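PDB 4X7R: TarM from Staphylococcus aureus subsp. aureus 21178, which belongs by fold and family to the GT-B glycosyltransferases, with two Rossmann-like domains and, in this model, bound uridine-5'-diphosphate. Local coordinates for residues V8-V13 and D42-Y47; I38-Y43 and M66-E71; N310-F315 and M413-P418. The protein carries 1 engineered substitution. All blocks are in the same frame, centred on the assembly; numbering follows the deposited sequence.

Contacts 1 and 2 are neighbours in the N-terminal Rossmann-like domain, their centres about 7 Å apart: contact 2 pairs two strands of its seven-stranded parallel sheet, and contact 1 joins the loops after strands 3-7 and 36-40. They share Asp42 and Tyr43, and His9 O of contact 1 lies 2.9 Å from Phe41 N of contact 2, a probable backbone hydrogen bond. Both border the bound glycan, through His9 and Phe41; the Phe41 side chain is about 4 Å from the sulfated glucosamine SUS. Contact 3, in the other Rossmann-like domain, has its centre about 33 Å from that of contact 1 and about 37 Å from that of contact 2; its Ile414 side chain is about 9 Å from uridine-5'-diphosphate.

Contact 1: V8-V13 and D42-Y47; sequences VHELDV and DYKGNY. With SUS (2-deoxy-3,6-di-O-sulfo-2-(sulfoamino)-alpha-D-glucopyranose), chain C; BDP (beta-D-glucopyranuronic acid), chain B.
Residues 8-13 and 42-47 meet in a loop-to-loop contact built on a salt-bridge network, where the loops following strands 3-7 and 36-40 of a Rossmann-like parallel sheet run side by side. Lys44 is its centre. The chain is long enough to bring NZ between two carboxylates, and its bend at chi4 (77°) turns the ammonium to Glu10 OE1, at 2.6 Å on the anti lone pair. Within its own loop Lys44 NZ forms a second salt bridge, to Asp42 OD2 at 2.8 Å on the syn side. A third acceptor is Leu11 O, 3.0 Å from Lys44 NZ, which approaches from above the carbonyl plane. The ammonium probably offsets the repulsion between the acids, Glu10 OE1 and Asp42 OD2 being 3.8 Å apart.

Tyr47 suits its place because its ring can pack while its hydroxyl bonds: Lys44 CD lies over the ring centre, OH donates to the syn lone pair of Asp42 OD1 at 2.5 Å, and Leu11 N gives Tyr47 OH a nearly straight bond (170°). Asp42 N adds a weak bond to His9 O.

His9 carries the contact to the glycan. Its ring lies between Glu10 CB on one face and SUS C4 over the centre of the other, while Asp42 CB touches CE1. Histidine suits the place: its flat ring packs against the sugar while His9 ND1 donates in plane to the sulfamate oxygen SUS O1S at 2.6 Å.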
loop_
_atom_site.group_PDB
_atom_site.type_symbol
_atom_site.label_atom_id
_atom_site.label_comp_id
_atom_site.label_asym_id
_atom_site.label_seq_id
_atom_site.Cartn_x
_atom_site.Cartn_y
_atom_site.Cartn_z
ATOM N N VAL A 8 -3.409 5.052 7.368
ATOM C CA VAL A 8 -2.490 4.814 6.250
ATOM C C VAL A 8 -2.701 5.928 5.205
ATOM O O VAL A 8 -3.753 6.583 5.192
ATOM C CB VAL A 8 -2.697 3.374 5.684
ATOM C CG1 VAL A 8 -4.040 3.201 4.949
ATOM C CG2 VAL A 8 -1.537 2.932 4.813
ATOM N N HIS A 9 -1.710 6.149 4.339
ATOM C CA HIS A 9 -1.810 7.142 3.284
ATOM C C HIS A 9 -3.064 6.933 2.416
ATOM O O HIS A 9 -3.888 7.843 2.308
ATOM C CB HIS A 9 -0.542 7.084 2.416
ATOM C CG HIS A 9 -0.632 7.901 1.174
ATOM N ND1 HIS A 9 -1.036 9.227 1.212
ATOM C CD2 HIS A 9 -0.328 7.568 -0.103
ATOM C CE1 HIS A 9 -1.015 9.640 -0.042
ATOM N NE2 HIS A 9 -0.583 8.686 -0.868
ATOM N N GLU A 10 -3.202 5.739 1.810
ATOM C CA GLU A 10 -4.282 5.401 0.875
ATOM C C GLU A 10 -4.561 3.919 0.869
ATOM O O GLU A 10 -3.771 3.123 1.401
ATOM C CB GLU A 10 -3.846 5.767 -0.563
ATOM C CG GLU A 10 -2.770 4.848 -1.154
ATOM C CD GLU A 10 -2.453 5.038 -2.625
ATOM O OE1 GLU A 10 -3.386 5.070 -3.459
ATOM O OE2 GLU A 10 -1.249 5.074 -2.949
ATOM N N LEU A 11 -5.667 3.547 0.211
ATOM C CA LEU A 11 -6.067 2.173 -0.080
ATOM C C LEU A 11 -6.195 2.082 -1.588
ATOM O O LEU A 11 -6.677 3.014 -2.224
ATOM C CB LEU A 11 -7.410 1.782 0.566
ATOM C CG LEU A 11 -7.453 1.586 2.086
ATOM C CD1 LEU A 11 -8.833 1.153 2.514
ATOM C CD2 LEU A 11 -6.388 0.572 2.570
ATOM N N ASP A 12 -5.729 0.983 -2.157
ATOM C CA ASP A 12 -5.813 0.690 -3.576
ATOM C C ASP A 12 -5.820 -0.818 -3.811
ATOM O O ASP A 12 -5.514 -1.580 -2.889
ATOM C CB ASP A 12 -4.720 1.413 -4.405
ATOM C CG ASP A 12 -5.252 1.869 -5.761
ATOM O OD1 ASP A 12 -6.326 1.382 -6.175
ATOM O OD2 ASP A 12 -4.608 2.726 -6.392
ATOM N N VAL A 13 -6.163 -1.239 -5.040
ATOM C CA VAL A 13 -6.315 -2.639 -5.467
ATOM C C VAL A 13 -5.050 -3.465 -5.733
ATOM O O VAL A 13 -5.152 -4.700 -5.795
ATOM C CB VAL A 13 -7.342 -2.804 -6.617
ATOM C CG1 VAL A 13 -8.731 -2.361 -6.179
ATOM C CG2 VAL A 13 -6.890 -2.062 -7.874
ATOM N N ASP A 42 -5.276 10.491 1.179
ATOM C CA ASP A 42 -5.062 10.898 -0.202
ATOM C C ASP A 42 -6.380 11.319 -0.868
ATOM O O ASP A 42 -7.481 11.052 -0.363
ATOM C CB ASP A 42 -4.448 9.728 -1.008
ATOM C CG ASP A 42 -5.413 8.569 -1.152
ATOM O OD1 ASP A 42 -6.078 8.222 -0.152
ATOM O OD2 ASP A 42 -5.489 7.994 -2.258
ATOM N N TYR A 43 -6.241 11.869 -2.064
ATOM C CA TYR A 43 -7.341 12.297 -2.887
ATOM C C TYR A 43 -7.456 11.352 -4.071
ATOM O O TYR A 43 -6.493 11.152 -4.811
ATOM C CB TYR A 43 -7.120 13.754 -3.394
ATOM C CG TYR A 43 -8.244 14.169 -4.316
ATOM C CD1 TYR A 43 -9.495 14.512 -3.808
ATOM C CD2 TYR A 43 -8.095 14.102 -5.700
ATOM C CE1 TYR A 43 -10.549 14.845 -4.655
ATOM C CE2 TYR A 43 -9.145 14.408 -6.558
ATOM C CZ TYR A 43 -10.366 14.795 -6.033
ATOM O OH TYR A 43 -11.410 15.051 -6.882
ATOM N N LYS A 44 -8.634 10.794 -4.263
ATOM C CA LYS A 44 -8.961 9.997 -5.449
ATOM C C LYS A 44 -10.325 10.498 -5.901
ATOM O O LYS A 44 -11.166 10.806 -5.059
ATOM C CB LYS A 44 -9.046 8.487 -5.144
ATOM C CG LYS A 44 -7.693 7.802 -5.021
ATOM C CD LYS A 44 -7.852 6.272 -5.037
ATOM C CE LYS A 44 -6.507 5.571 -4.941
ATOM N NZ LYS A 44 -5.973 5.581 -3.554
ATOM N N GLY A 45 -10.508 10.596 -7.210
ATOM C CA GLY A 45 -11.776 10.976 -7.805
ATOM C C GLY A 45 -12.763 9.812 -7.800
ATOM O O GLY A 45 -13.971 10.043 -7.806
ATOM N N ASN A 46 -12.271 8.539 -7.753
ATOM C CA ASN A 46 -13.082 7.307 -7.798
ATOM C C ASN A 46 -12.868 6.345 -6.587
ATOM O O ASN A 46 -12.751 5.129 -6.785
ATOM C CB ASN A 46 -12.776 6.565 -9.113
ATOM C CG ASN A 46 -11.381 5.944 -9.200
ATOM O OD1 ASN A 46 -10.437 6.325 -8.494
ATOM N ND2 ASN A 46 -11.237 4.928 -10.033
ATOM N N TYR A 47 -12.856 6.866 -5.352
ATOM C CA TYR A 47 -12.655 6.019 -4.172
ATOM C C TYR A 47 -13.721 4.940 -3.959
ATOM O O TYR A 47 -13.394 3.808 -3.568
ATOM C CB TYR A 47 -12.451 6.833 -2.893
ATOM C CG TYR A 47 -11.086 6.626 -2.285
ATOM C CD1 TYR A 47 -10.568 5.342 -2.103
ATOM C CD2 TYR A 47 -10.319 7.708 -1.864
ATOM C CE1 TYR A 47 -9.297 5.148 -1.566
ATOM C CE2 TYR A 47 -9.061 7.522 -1.296
ATOM C CZ TYR A 47 -8.561 6.238 -1.141
ATOM O OH TYR A 47 -7.305 6.049 -0.630
HETATM N N2 SUS C . 1.091 12.395 2.744
HETATM C C1 SUS C . 2.334 12.625 0.631
HETATM S S1 SUS C . -0.627 12.730 2.524
HETATM C C2 SUS C . 1.605 11.676 1.565
HETATM S S2 SUS C . 3.161 8.750 -3.279
HETATM C C3 SUS C . 2.540 10.518 1.977
HETATM O O3 SUS C . 1.830 9.550 2.778
HETATM S S3 SUS C . 2.234 9.373 4.241
HETATM C C4 SUS C . 3.191 9.824 0.773
HETATM O O4 SUS C . 4.180 8.973 1.317
HETATM C C5 SUS C . 3.826 10.888 -0.193
HETATM O O5 SUS C . 2.829 11.900 -0.525
HETATM C C6 SUS C . 4.247 10.324 -1.547
HETATM O O6 SUS C . 3.094 9.757 -2.144
HETATM O O1S SUS C . -1.396 11.412 2.546
HETATM O O2S SUS C . -1.037 13.646 3.667
HETATM O O3S SUS C . -0.866 13.423 1.183
HETATM O O4S SUS C . 1.755 8.179 -3.486
HETATM O O5S SUS C . 3.654 9.466 -4.539
HETATM O O6S SUS C . 4.121 7.612 -2.917
HETATM O O7S SUS C . 3.709 9.024 4.255
HETATM O O8S SUS C . 1.444 8.243 4.904
HETATM O O9S SUS C . 2.007 10.668 5.013
HETATM C C1 BDP B . 4.194 7.729 0.615
HETATM C C2 BDP B . 5.665 7.241 0.508
HETATM C C3 BDP B . 5.730 5.851 -0.127
HETATM C C4 BDP B . 4.697 4.859 0.539
HETATM C C5 BDP B . 3.283 5.533 0.592
HETATM C C6 BDP B . 2.216 4.637 1.256
HETATM O O2 BDP B . 6.409 8.162 -0.278
HETATM O O3 BDP B . 7.078 5.344 -0.006
HETATM O O4 BDP B . 4.608 3.711 -0.300
HETATM O O5 BDP B . 3.369 6.787 1.321
HETATM O O6A BDP B . 2.292 4.472 2.497
HETATM O O6B BDP B . 1.297 4.203 0.519
#

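Contact 2: I38-Y43 and M66-E71; sequences IVTFDY and MYNVFE
Thr40, Phe70 and Tyr67 carry much of this contact, in which strand 36-40 pairs in parallel with the outermost strand 66-68, within a beta-alpha-beta unit of the Rossmann-like sheet. Tyr67 is gripped through its backbone: its N donates to Ile38 O at 2.7 Å and its O accepts from Thr40 N. A tyrosine fits the face it shares with Val39, packing CB on Val39 CG2 while its hydroxyl reaches out to bond Lys3.

Thr40 shares the other face with Met66 and Asn68. A small branched residue fits: its CG2 and OG1 both meet Met66 SD, OG1 at 3.1 Å, and OG1 also accepts from Asn68 ND2 at 2.9 Å, almost straight (171°). The same ND2 reaches Asp42 O at 2.8 Å, both acceptors lying near the amide plane. Asn68 is also the N-cap of helix 69-78, its OD1 taking Glu71 N on a lone pair. One amide thus joins strand end, loop and helix start.

Phe70, in that helix, has the flat face that accepts the Tyr43 edge in a T-shaped stack, planes at 82°. With CG anti to its backbone N (chi1 177°), Tyr43 brings CD1 to 3.9 Å from Phe70 CG.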
loop_
_atom_site.group_PDB
_atom_site.type_symbol
_atom_site.label_atom_id
_atom_site.label_comp_id
_atom_site.label_asym_id
_atom_site.label_seq_id
_atom_site.Cartn_x
_atom_site.Cartn_y
_atom_site.Cartn_z
ATOM N N ILE A 38 -10.530 1.947 8.684
ATOM C CA ILE A 38 -9.331 2.499 8.059
ATOM C C ILE A 38 -9.525 3.973 7.749
ATOM O O ILE A 38 -10.572 4.351 7.232
ATOM C CB ILE A 38 -8.935 1.645 6.827
ATOM C CG1 ILE A 38 -8.676 0.130 7.282
ATOM C CG2 ILE A 38 -7.712 2.256 6.097
ATOM C CD1 ILE A 38 -8.339 -0.895 6.186
ATOM N N VAL A 39 -8.537 4.807 8.109
ATOM C CA VAL A 39 -8.541 6.257 7.818
ATOM C C VAL A 39 -7.436 6.522 6.789
ATOM O O VAL A 39 -6.283 6.171 7.041
ATOM C CB VAL A 39 -8.341 7.130 9.080
ATOM C CG1 VAL A 39 -8.452 8.625 8.739
ATOM C CG2 VAL A 39 -9.314 6.727 10.195
ATOM N N THR A 40 -7.795 7.103 5.627
ATOM C CA THR A 40 -6.863 7.471 4.557
ATOM C C THR A 40 -6.832 8.992 4.383
ATOM O O THR A 40 -7.743 9.682 4.849
ATOM C CB THR A 40 -7.130 6.707 3.263
ATOM O OG1 THR A 40 -8.417 7.075 2.745
ATOM C CG2 THR A 40 -7.003 5.196 3.439
ATOM N N PHE A 41 -5.766 9.516 3.729
ATOM C CA PHE A 41 -5.551 10.951 3.580
ATOM C C PHE A 41 -5.326 11.406 2.145
ATOM O O PHE A 41 -5.242 12.597 1.908
ATOM C CB PHE A 41 -4.395 11.418 4.517
ATOM C CG PHE A 41 -4.603 11.018 5.967
ATOM C CD1 PHE A 41 -5.436 11.759 6.799
ATOM C CD2 PHE A 41 -3.964 9.892 6.496
ATOM C CE1 PHE A 41 -5.650 11.375 8.133
ATOM C CE2 PHE A 41 -4.184 9.503 7.820
ATOM C CZ PHE A 41 -5.033 10.242 8.633
ATOM N N ASP A 42 -5.276 10.491 1.179
ATOM C CA ASP A 42 -5.062 10.898 -0.202
ATOM C C ASP A 42 -6.380 11.319 -0.868
ATOM O O ASP A 42 -7.481 11.052 -0.363
ATOM C CB ASP A 42 -4.448 9.728 -1.008
ATOM C CG ASP A 42 -5.413 8.569 -1.152
ATOM O OD1 ASP A 42 -6.078 8.222 -0.152
ATOM O OD2 ASP A 42 -5.489 7.994 -2.258
ATOM N N TYR A 43 -6.241 11.869 -2.064
ATOM C CA TYR A 43 -7.341 12.297 -2.887
ATOM C C TYR A 43 -7.456 11.352 -4.071
ATOM O O TYR A 43 -6.493 11.152 -4.811
ATOM C CB TYR A 43 -7.120 13.754 -3.394
ATOM C CG TYR A 43 -8.244 14.169 -4.316
ATOM C CD1 TYR A 43 -9.495 14.512 -3.808
ATOM C CD2 TYR A 43 -8.095 14.102 -5.700
ATOM C CE1 TYR A 43 -10.549 14.845 -4.655
ATOM C CE2 TYR A 43 -9.145 14.408 -6.558
ATOM C CZ TYR A 43 -10.366 14.795 -6.033
ATOM O OH TYR A 43 -11.410 15.051 -6.882
ATOM N N MET A 66 -13.858 2.762 5.202
ATOM C CA MET A 66 -12.743 3.648 4.953
ATOM C C MET A 66 -13.230 5.060 5.156
ATOM O O MET A 66 -14.143 5.513 4.462
ATOM C CB MET A 66 -12.070 3.478 3.593
ATOM C CG MET A 66 -10.785 4.307 3.492
ATOM S SD MET A 66 -10.265 4.775 1.816
ATOM C CE MET A 66 -11.779 5.741 1.276
ATOM N N TYR A 67 -12.645 5.752 6.127
ATOM C CA TYR A 67 -12.881 7.179 6.353
ATOM C C TYR A 67 -11.745 7.911 5.607
ATOM O O TYR A 67 -10.585 7.576 5.791
ATOM C CB TYR A 67 -12.802 7.521 7.836
ATOM C CG TYR A 67 -13.902 6.887 8.644
ATOM C CD1 TYR A 67 -15.204 7.398 8.612
ATOM C CD2 TYR A 67 -13.644 5.796 9.475
ATOM C CE1 TYR A 67 -16.223 6.833 9.391
ATOM C CE2 TYR A 67 -14.654 5.228 10.256
ATOM C CZ TYR A 67 -15.944 5.737 10.197
ATOM O OH TYR A 67 -16.930 5.189 10.966
ATOM N N ASN A 68 -12.079 8.849 4.722
ATOM C CA ASN A 68 -11.093 9.608 3.971
ATOM C C ASN A 68 -11.338 11.122 4.200
ATOM O O ASN A 68 -12.485 11.556 4.230
ATOM C CB ASN A 68 -11.121 9.214 2.494
ATOM C CG ASN A 68 -10.197 10.050 1.635
ATOM O OD1 ASN A 68 -10.579 11.102 1.083
ATOM N ND2 ASN A 68 -8.946 9.627 1.547
ATOM N N VAL A 69 -10.267 11.896 4.409
ATOM C CA VAL A 69 -10.313 13.348 4.684
ATOM C C VAL A 69 -11.082 14.141 3.602
ATOM O O VAL A 69 -11.909 14.957 3.958
ATOM C CB VAL A 69 -8.897 13.949 4.998
ATOM C CG1 VAL A 69 -7.931 13.787 3.821
ATOM C CG2 VAL A 69 -8.997 15.419 5.425
ATOM N N PHE A 70 -10.794 13.914 2.299
ATOM C CA PHE A 70 -11.490 14.610 1.205
ATOM C C PHE A 70 -12.924 14.158 1.101
ATOM O O PHE A 70 -13.800 15.007 0.962
ATOM C CB PHE A 70 -10.737 14.510 -0.131
ATOM C CG PHE A 70 -9.370 15.135 -0.005
ATOM C CD1 PHE A 70 -9.229 16.511 0.179
ATOM C CD2 PHE A 70 -8.230 14.337 0.082
ATOM C CE1 PHE A 70 -7.968 17.081 0.385
ATOM C CE2 PHE A 70 -6.965 14.909 0.268
ATOM C CZ PHE A 70 -6.837 16.273 0.406
ATOM N N GLU A 71 -13.181 12.840 1.278
ATOM C CA GLU A 71 -14.543 12.269 1.240
ATOM C C GLU A 71 -15.447 12.841 2.316
ATOM O O GLU A 71 -16.614 13.069 2.052
ATOM C CB GLU A 71 -14.514 10.727 1.346
ATOM C CG GLU A 71 -13.922 10.064 0.114
ATOM C CD GLU A 71 -14.744 10.145 -1.160
ATOM O OE1 GLU A 71 -15.991 10.061 -1.075
ATOM O OE2 GLU A 71 -14.136 10.269 -2.247
#

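Contact 3: N310-F315 and M413-P418; sequences NAPKHF and MISKRP
Ala311 begins the contact, its methyl carbon CB lying 3.7 Å from CE of Lys416. The small side chain lets the lysine pass close by: Lys416 is extended beyond CG, and its CG and CD methylenes also run alongside that methyl group. Helix 460-477 borders the same place, since Arg471 touches Ala311 and bonds to Ile414 O.

Pro312 follows, presenting the flank of its ring to the chain leaving the helix. Its CD sits 3.3 Å from Ser415 O and also meets Ser415 CB, while CG lies 3.5 Å above one face of the Arg417 guanidinium, offset toward the rim. A proline suits this spot, for its rigid apolar ring can pack on the flat guanidinium while leaving the N-H groups at the edge to bond elsewhere.

These partners belong to the end of helix 407-414, in the Rossmann-like domain that holds the group 1 family sequence of this GT-B protein. The helix closes in a Schellman motif: Lys416, with positive phi, is the C-prime residue, and its N bonds to Met413 O while Arg417 N returns to Ala412 O.

His314 takes part through its backbone. Arg417 NH2 donates to His314 O at 3.0 Å, in the carbonyl plane but 17° out of the guanidinium plane. The bend at chi2 (-41°) turns the guanidinium back across Pro312 to this carbonyl, and Leu390 O and Glu391 O, near the end of helix 386-391, take further bonds from NE and NH2.

Phe315 ends the segment with its ring crossing Lys416 at about a right angle. CE1 touches Lys416 CB at 3.7 Å and CZ touches CD, so the aromatic ring packs on the lysine's apolar stem. Lys416 O meets the ring edge in plane, 3.6 Å from Phe315 CE1.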
loop_
_atom_site.group_PDB
_atom_site.type_symbol
_atom_site.label_atom_id
_atom_site.label_comp_id
_atom_site.label_asym_id
_atom_site.label_seq_id
_atom_site.Cartn_x
_atom_site.Cartn_y
_atom_site.Cartn_z
ATOM N N ASN A 310 -7.925 -23.438 4.626
ATOM C CA ASN A 310 -7.670 -24.857 4.392
ATOM C C ASN A 310 -6.428 -25.005 3.519
ATOM O O ASN A 310 -6.181 -24.166 2.659
ATOM C CB ASN A 310 -8.864 -25.496 3.710
ATOM C CG ASN A 310 -9.949 -25.863 4.675
ATOM O OD1 ASN A 310 -10.774 -25.029 5.064
ATOM N ND2 ASN A 310 -9.955 -27.121 5.088
ATOM N N ALA A 311 -5.635 -26.049 3.733
ATOM C CA ALA A 311 -4.455 -26.263 2.894
ATOM C C ALA A 311 -4.916 -26.829 1.535
ATOM O O ALA A 311 -5.940 -27.527 1.508
ATOM C CB ALA A 311 -3.504 -27.240 3.568
ATOM N N PRO A 312 -4.214 -26.543 0.403
ATOM C CA PRO A 312 -4.630 -27.134 -0.882
ATOM C C PRO A 312 -4.638 -28.647 -0.740
ATOM O O PRO A 312 -3.676 -29.210 -0.206
ATOM C CB PRO A 312 -3.542 -26.686 -1.863
ATOM C CG PRO A 312 -2.883 -25.540 -1.218
ATOM C CD PRO A 312 -2.981 -25.746 0.250
ATOM N N LYS A 313 -5.757 -29.289 -1.139
ATOM C CA LYS A 313 -5.962 -30.738 -1.022
ATOM C C LYS A 313 -4.848 -31.581 -1.647
ATOM O O LYS A 313 -4.571 -32.672 -1.155
ATOM C CB LYS A 313 -7.371 -31.159 -1.503
ATOM C CG LYS A 313 -7.719 -30.776 -2.941
ATOM C CD LYS A 313 -9.231 -30.742 -3.146
ATOM C CE LYS A 313 -9.645 -31.049 -4.567
ATOM N NZ LYS A 313 -9.639 -32.511 -4.849
ATOM N N HIS A 314 -4.176 -31.044 -2.691
ATOM C CA HIS A 314 -3.082 -31.711 -3.392
ATOM C C HIS A 314 -1.768 -30.940 -3.371
ATOM O O HIS A 314 -1.752 -29.712 -3.458
ATOM C CB HIS A 314 -3.470 -32.037 -4.846
ATOM C CG HIS A 314 -4.433 -33.174 -4.978
ATOM N ND1 HIS A 314 -5.728 -32.973 -5.421
ATOM C CD2 HIS A 314 -4.258 -34.491 -4.719
ATOM C CE1 HIS A 314 -6.295 -34.168 -5.423
ATOM N NE2 HIS A 314 -5.449 -35.112 -5.004
ATOM N N PHE A 315 -0.664 -31.691 -3.285
ATOM C CA PHE A 315 0.693 -31.175 -3.331
ATOM C C PHE A 315 1.127 -31.075 -4.786
ATOM O O PHE A 315 0.836 -31.975 -5.584
ATOM C CB PHE A 315 1.658 -32.105 -2.582
ATOM C CG PHE A 315 1.713 -31.906 -1.086
ATOM C CD1 PHE A 315 2.323 -30.779 -0.538
ATOM C CD2 PHE A 315 1.202 -32.867 -0.222
ATOM C CE1 PHE A 315 2.392 -30.605 0.845
ATOM C CE2 PHE A 315 1.273 -32.693 1.163
ATOM C CZ PHE A 315 1.876 -31.567 1.687
ATOM N N MET A 413 3.657 -21.071 3.697
ATOM C CA MET A 413 3.754 -22.098 4.736
ATOM C C MET A 413 2.371 -22.587 5.156
ATOM O O MET A 413 2.185 -23.797 5.350
ATOM C CB MET A 413 4.576 -21.592 5.917
ATOM C CG MET A 413 6.056 -21.506 5.579
ATOM S SD MET A 413 7.073 -20.782 6.868
ATOM C CE MET A 413 7.032 -22.072 8.080
ATOM N N ILE A 414 1.388 -21.667 5.227
ATOM C CA ILE A 414 -0.018 -22.020 5.522
ATOM C C ILE A 414 -0.566 -22.962 4.412
ATOM O O ILE A 414 -1.231 -23.947 4.723
ATOM C CB ILE A 414 -0.905 -20.771 5.754
ATOM C CG1 ILE A 414 -0.423 -19.994 6.985
ATOM C CG2 ILE A 414 -2.401 -21.133 5.895
ATOM C CD1 ILE A 414 -0.791 -18.573 6.963
ATOM N N SER A 415 -0.194 -22.712 3.138
ATOM C CA SER A 415 -0.607 -23.566 2.020
ATOM C C SER A 415 0.305 -24.783 1.837
ATOM O O SER A 415 0.300 -25.385 0.767
ATOM C CB SER A 415 -0.721 -22.753 0.736
ATOM O OG SER A 415 -1.896 -21.963 0.788
ATOM N N LYS A 416 1.082 -25.155 2.888
ATOM C CA LYS A 416 2.021 -26.299 2.893
ATOM C C LYS A 416 3.092 -26.215 1.782
ATOM O O LYS A 416 3.532 -27.243 1.255
ATOM C CB LYS A 416 1.277 -27.650 2.855
ATOM C CG LYS A 416 0.377 -27.941 4.044
ATOM C CD LYS A 416 -0.267 -29.308 3.872
ATOM C CE LYS A 416 -1.119 -29.700 5.050
ATOM N NZ LYS A 416 -1.900 -30.944 4.788
ATOM N N ARG A 417 3.493 -24.979 1.422
ATOM C CA ARG A 417 4.513 -24.701 0.405
ATOM C C ARG A 417 5.769 -24.253 1.157
ATOM O O ARG A 417 5.768 -23.185 1.766
ATOM C CB ARG A 417 4.035 -23.634 -0.630
ATOM C CG ARG A 417 2.707 -23.968 -1.354
ATOM C CD ARG A 417 2.605 -25.434 -1.739
ATOM N NE ARG A 417 1.453 -25.773 -2.575
ATOM C CZ ARG A 417 0.631 -26.796 -2.344
ATOM N NH1 ARG A 417 0.770 -27.537 -1.252
ATOM N NH2 ARG A 417 -0.350 -27.070 -3.190
ATOM N N PRO A 418 6.801 -25.107 1.250
ATOM C CA PRO A 418 7.990 -24.715 2.036
ATOM C C PRO A 418 8.745 -23.545 1.431
ATOM O O PRO A 418 8.710 -23.335 0.218
ATOM C CB PRO A 418 8.830 -25.997 2.101
ATOM C CG PRO A 418 8.397 -26.811 0.920
ATOM C CD PRO A 418 6.962 -26.447 0.635
#